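Local atomic coordinates of Pbp related beta-lactamase (Pyrococcus abyssi, PDB entry 2QMI), a protein that probably acts as a serine peptidase of the penicillin-binding protein and beta-lactamase family, assembled as a self-compartmentalizing octamer. Residues S8-V11 and E12-E16; I357-E360 and R361-K365. All blocks are in the same frame, centred on the assembly; numbering follows the deposited sequence.

Contact 1 of 2, residues S8-V11 and E12-E16; sequences SFIV and EKMAE
Phe-9 holds CG anti to the backbone N (chi1 166°), which puts its ring out beside the helix where the Lys-13 side chain can come over it. In Lys-13 the first torsion (chi1 -76°) brings CG back over the ring, and the bend at the second (chi2 -57°) keeps the rest of the chain close. CG of Lys-13 sits over one face, 4.0 Å from the centroid of the Phe-9 ring and displaced toward the rim, a CH-pi contact; further along, CE of Lys-13 lies 3.6 Å from CE1 of Phe-9. The methylenes of Lys-13 thus take the ring, which also stacks with Tyr-340, while the ammonium takes carboxylates: a salt bridge to Glu-360 and a weak one from Lys-13 NZ to Glu-16 OE2, 3.4 Å.

On another side of the helix, Ile-10 and Met-14 lie alongside each other, CG2 of Ile-10 3.9 Å from SD of Met-14, and both press on Phe-38 of strand 31-38. Val-11 and Ala-15 face a second subunit, packing on its Phe-142 and Trp-130, and the Glu-12 carboxylate reaches Lys-374 of a third. Along the backbone, Met-14 N bonds to Ile-10 O at 3.1 Å and Ala-15 N to Val-11 O at 3.2 Å. This is i to i+4 packing in the N-terminal helix of the penicillin-binding protein and beta-lactamase fold, laid against the antiparallel sheet.

Contact 2 of 2, residues I357-E360 and R361-K365; sequences IYRE and RILKK
The Arg-361 guanidinium comes up to Tyr-358 with its NH2 3.7 Å from CB of Tyr-358; the carbonyl O of Tyr-358 lies loosely over one face, without a bond. The extended first torsion (chi1 177°) sends the arginine back along its own helix, and the bend at the third (chi3 47°) turns the guanidinium in toward Tyr-358, where NH2 also makes a salt bridge with Glu-410. The Glu-360 carboxylate, another flat group, meets Lys-364 one turn on: NZ of Lys-364 is 2.7 Å from OE1 of Glu-360 but 3.9 Å from OE2, so a single oxygen takes the salt bridge. The two side chains run next to each other in the same direction, and Lys-364 curls its end toward the glutamate by a bend at its last torsion (chi4 77°). OE1 also receives Lys-13; two ammonium groups would probably favour the ionised form, against the nearby Glu-16 carboxylate.

Arg-359 and Leu-363 lie side by side, CG of Arg-359 3.6 Å from CD1 of Leu-363. Beyond this apolar stem the guanidinium pairs with Asp-386 and makes a weak hydrogen bond to Asn-420 of a neighbouring subunit. Leu-363 and Ile-362 both rest on Ile-413 of strand 412-419. Such i to i+4 pairing, charged on one flank and apolar on another, belongs here to helix 355-364, which leads into the eight-stranded antiparallel barrel of the octamerisation domain.

Contacts 1 and 2 are turns of two different helices, helix 3-16 of the beta-lactamase-like part and helix 355-364 of the octamerisation domain, and they meet directly. Lys-13 NZ lies 2.6 Å from Glu-360 OE1, and Glu-16 OE1 lies 2.8 Å from Lys-364 NZ. With the pairs inside each helix, these bridges make a closed ring of four alternating charges, with Glu-16 to Lys-13 the weak side, although the carboxylates of Glu-16 and Glu-360 also come near each other. Contact 1 is the more buried, largely apolar, wedged between its own sheet and a second subunit. Contact 2 is only partly buried; its touching pairs include a salt bridge, its arginines reach acids beyond the helix, and its apolar side chains settle on the barrel.

Contact 1 of 2, residues S8-V11 and E12-E16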
loop_
_atom_site.group_PDB
_atom_site.type_symbol
_atom_site.label_atom_id
_atom_site.label_comp_id
_atom_site.label_asym_id
_atom_site.label_seq_id
_atom_site.Cartn_x
_atom_site.Cartn_y
_atom_site.Cartn_z
ATOM N N SER A 8 8.556 12.290 -42.566
ATOM C CA SER A 8 8.019 13.136 -41.507
ATOM C C SER A 8 6.927 12.351 -40.780
ATOM O O SER A 8 6.925 12.234 -39.553
ATOM C CB SER A 8 7.427 14.414 -42.114
ATOM O OG SER A 8 7.236 15.416 -41.134
ATOM N N PHE A 9 6.003 11.805 -41.558
ATOM C CA PHE A 9 4.898 11.023 -41.020
ATOM C C PHE A 9 5.395 9.860 -40.164
ATOM O O PHE A 9 4.938 9.656 -39.035
ATOM C CB PHE A 9 4.049 10.480 -42.176
ATOM C CG PHE A 9 3.079 9.403 -41.772
ATOM C CD1 PHE A 9 1.936 9.712 -41.045
ATOM C CD2 PHE A 9 3.309 8.077 -42.133
ATOM C CE1 PHE A 9 1.034 8.716 -40.688
ATOM C CE2 PHE A 9 2.417 7.080 -41.783
ATOM C CZ PHE A 9 1.275 7.397 -41.060
ATOM N N ILE A 10 6.333 9.097 -40.720
ATOM C CA ILE A 10 6.893 7.936 -40.040
ATOM C C ILE A 10 7.534 8.247 -38.691
ATOM O O ILE A 10 7.265 7.559 -37.706
ATOM C CB ILE A 10 7.917 7.221 -40.954
ATOM C CG1 ILE A 10 7.177 6.609 -42.153
ATOM C CG2 ILE A 10 8.679 6.152 -40.177
ATOM C CD1 ILE A 10 8.088 6.067 -43.242
ATOM N N VAL A 11 8.361 9.285 -38.637
ATOM C CA VAL A 11 9.028 9.646 -37.397
ATOM C C VAL A 11 8.066 10.160 -36.322
ATOM O O VAL A 11 8.311 9.992 -35.125
ATOM C CB VAL A 11 10.122 10.698 -37.656
ATOM C CG1 VAL A 11 10.734 11.161 -36.335
ATOM C CG2 VAL A 11 11.201 10.101 -38.550
ATOM N N GLU A 12 6.973 10.783 -36.752
ATOM C CA GLU A 12 5.985 11.309 -35.825
ATOM C C GLU A 12 5.162 10.170 -35.221
ATOM O O GLU A 12 4.796 10.217 -34.042
ATOM C CB GLU A 12 5.065 12.310 -36.541
ATOM C CG GLU A 12 5.814 13.478 -37.198
ATOM C CD GLU A 12 4.880 14.524 -37.789
ATOM O OE1 GLU A 12 4.021 14.166 -38.626
ATOM O OE2 GLU A 12 5.004 15.711 -37.418
ATOM N N LYS A 13 4.867 9.151 -36.023
ATOM C CA LYS A 13 4.094 8.018 -35.532
ATOM C C LYS A 13 4.896 7.179 -34.550
ATOM O O LYS A 13 4.356 6.715 -33.540
ATOM C CB LYS A 13 3.610 7.142 -36.694
ATOM C CG LYS A 13 2.442 7.751 -37.458
ATOM C CD LYS A 13 1.272 8.032 -36.509
ATOM C CE LYS A 13 0.133 8.743 -37.199
ATOM N NZ LYS A 13 -0.929 9.126 -36.221
ATOM N N MET A 14 6.182 6.994 -34.840
ATOM C CA MET A 14 7.054 6.214 -33.964
ATOM C C MET A 14 7.203 6.901 -32.610
ATOM O O MET A 14 7.194 6.248 -31.565
ATOM C CB MET A 14 8.431 6.015 -34.617
ATOM C CG MET A 14 8.400 5.115 -35.854
ATOM S SD MET A 14 10.005 4.935 -36.686
ATOM C CE MET A 14 10.726 3.615 -35.709
ATOM N N ALA A 15 7.345 8.220 -32.626
ATOM C CA ALA A 15 7.466 8.971 -31.382
ATOM C C ALA A 15 6.170 8.828 -30.575
ATOM O O ALA A 15 6.178 8.419 -29.416
ATOM C CB ALA A 15 7.731 10.436 -31.685
ATOM N N GLU A 16 5.055 9.156 -31.212
ATOM C CA GLU A 16 3.746 9.091 -30.575
ATOM C C GLU A 16 3.336 7.725 -30.032
ATOM O O GLU A 16 2.822 7.626 -28.919
ATOM C CB GLU A 16 2.672 9.579 -31.553
ATOM C CG GLU A 16 1.281 9.038 -31.251
ATOM C CD GLU A 16 0.286 9.335 -32.358
ATOM O OE1 GLU A 16 0.032 10.535 -32.602
ATOM O OE2 GLU A 16 -0.239 8.373 -32.978
#

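Contact 2 of 2, residues I357-E360 and R361-K365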
loop_
_atom_site.group_PDB
_atom_site.type_symbol
_atom_site.label_atom_id
_atom_site.label_comp_id
_atom_site.label_asym_id
_atom_site.label_seq_id
_atom_site.Cartn_x
_atom_site.Cartn_y
_atom_site.Cartn_z
ATOM N N ILE A 357 -6.491 7.541 -40.886
ATOM C CA ILE A 357 -5.602 8.673 -40.644
ATOM C C ILE A 357 -6.294 9.961 -40.187
ATOM O O ILE A 357 -5.853 10.574 -39.218
ATOM C CB ILE A 357 -4.727 8.962 -41.883
ATOM C CG1 ILE A 357 -3.888 7.722 -42.206
ATOM C CG2 ILE A 357 -3.800 10.141 -41.613
ATOM C CD1 ILE A 357 -2.978 7.875 -43.395
ATOM N N TYR A 358 -7.361 10.390 -40.861
ATOM C CA TYR A 358 -8.037 11.613 -40.422
ATOM C C TYR A 358 -8.899 11.390 -39.182
ATOM O O TYR A 358 -9.089 12.300 -38.367
ATOM C CB TYR A 358 -8.885 12.235 -41.540
ATOM C CG TYR A 358 -9.844 11.316 -42.269
ATOM C CD1 TYR A 358 -9.415 10.552 -43.353
ATOM C CD2 TYR A 358 -11.197 11.264 -41.917
ATOM C CE1 TYR A 358 -10.310 9.764 -44.084
ATOM C CE2 TYR A 358 -12.102 10.476 -42.635
ATOM C CZ TYR A 358 -11.650 9.731 -43.721
ATOM O OH TYR A 358 -12.528 8.959 -44.450
ATOM N N ARG A 359 -9.416 10.175 -39.036
ATOM C CA ARG A 359 -10.240 9.843 -37.882
ATOM C C ARG A 359 -9.415 9.921 -36.593
ATOM O O ARG A 359 -9.896 10.410 -35.573
ATOM C CB ARG A 359 -10.842 8.444 -38.064
ATOM C CG ARG A 359 -11.628 7.907 -36.869
ATOM C CD ARG A 359 -12.626 6.827 -37.316
ATOM N NE ARG A 359 -11.993 5.730 -38.051
ATOM C CZ ARG A 359 -11.299 4.748 -37.483
ATOM N NH1 ARG A 359 -11.148 4.723 -36.164
ATOM N NH2 ARG A 359 -10.759 3.788 -38.231
ATOM N N GLU A 360 -8.168 9.459 -36.641
ATOM C CA GLU A 360 -7.312 9.497 -35.458
ATOM C C GLU A 360 -6.961 10.927 -35.071
ATOM O O GLU A 360 -6.912 11.265 -33.886
ATOM C CB GLU A 360 -6.011 8.735 -35.692
ATOM C CG GLU A 360 -5.176 8.574 -34.422
ATOM C CD GLU A 360 -3.682 8.608 -34.692
ATOM O OE1 GLU A 360 -3.191 9.696 -35.080
ATOM O OE2 GLU A 360 -3.006 7.556 -34.518
ATOM N N ARG A 361 -6.691 11.756 -36.079
ATOM C CA ARG A 361 -6.331 13.150 -35.847
ATOM C C ARG A 361 -7.516 13.949 -35.320
ATOM O O ARG A 361 -7.372 14.718 -34.376
ATOM C CB ARG A 361 -5.810 13.797 -37.138
ATOM C CG ARG A 361 -5.475 15.280 -36.987
ATOM C CD ARG A 361 -4.825 15.852 -38.249
ATOM N NE ARG A 361 -5.550 15.459 -39.459
ATOM C CZ ARG A 361 -6.734 15.941 -39.822
ATOM N NH1 ARG A 361 -7.338 16.854 -39.078
ATOM N NH2 ARG A 361 -7.327 15.492 -40.923
ATOM N N ILE A 362 -8.685 13.763 -35.929
ATOM C CA ILE A 362 -9.888 14.477 -35.500
ATOM C C ILE A 362 -10.311 14.074 -34.084
ATOM O O ILE A 362 -10.661 14.925 -33.274
ATOM C CB ILE A 362 -11.074 14.231 -36.472
ATOM C CG1 ILE A 362 -10.687 14.660 -37.897
ATOM C CG2 ILE A 362 -12.298 15.009 -36.013
ATOM C CD1 ILE A 362 -10.056 16.035 -37.972
ATOM N N LEU A 363 -10.275 12.778 -33.787
ATOM C CA LEU A 363 -10.650 12.290 -32.462
ATOM C C LEU A 363 -9.715 12.794 -31.366
ATOM O O LEU A 363 -10.151 13.017 -30.232
ATOM C CB LEU A 363 -10.664 10.767 -32.439
ATOM C CG LEU A 363 -11.784 10.105 -33.244
ATOM C CD1 LEU A 363 -11.506 8.604 -33.372
ATOM C CD2 LEU A 363 -13.133 10.366 -32.564
ATOM N N LYS A 364 -8.432 12.961 -31.689
ATOM C CA LYS A 364 -7.477 13.442 -30.691
ATOM C C LYS A 364 -7.890 14.803 -30.154
ATOM O O LYS A 364 -7.577 15.147 -29.019
ATOM C CB LYS A 364 -6.063 13.566 -31.269
ATOM C CG LYS A 364 -5.238 12.286 -31.283
ATOM C CD LYS A 364 -3.735 12.622 -31.174
ATOM C CE LYS A 364 -2.832 11.407 -31.395
ATOM N NZ LYS A 364 -2.715 11.040 -32.838
ATOM N N LYS A 365 -8.588 15.573 -30.980
ATOM C CA LYS A 365 -9.038 16.908 -30.594
ATOM C C LYS A 365 -10.118 16.905 -29.507
ATOM O O LYS A 365 -10.282 17.880 -28.772
ATOM C CB LYS A 365 -9.594 17.645 -31.813
ATOM C CG LYS A 365 -8.657 17.777 -33.010
ATOM C CD LYS A 365 -9.349 18.621 -34.085
ATOM C CE LYS A 365 -8.516 18.789 -35.356
ATOM N NZ LYS A 365 -9.295 19.568 -36.378
#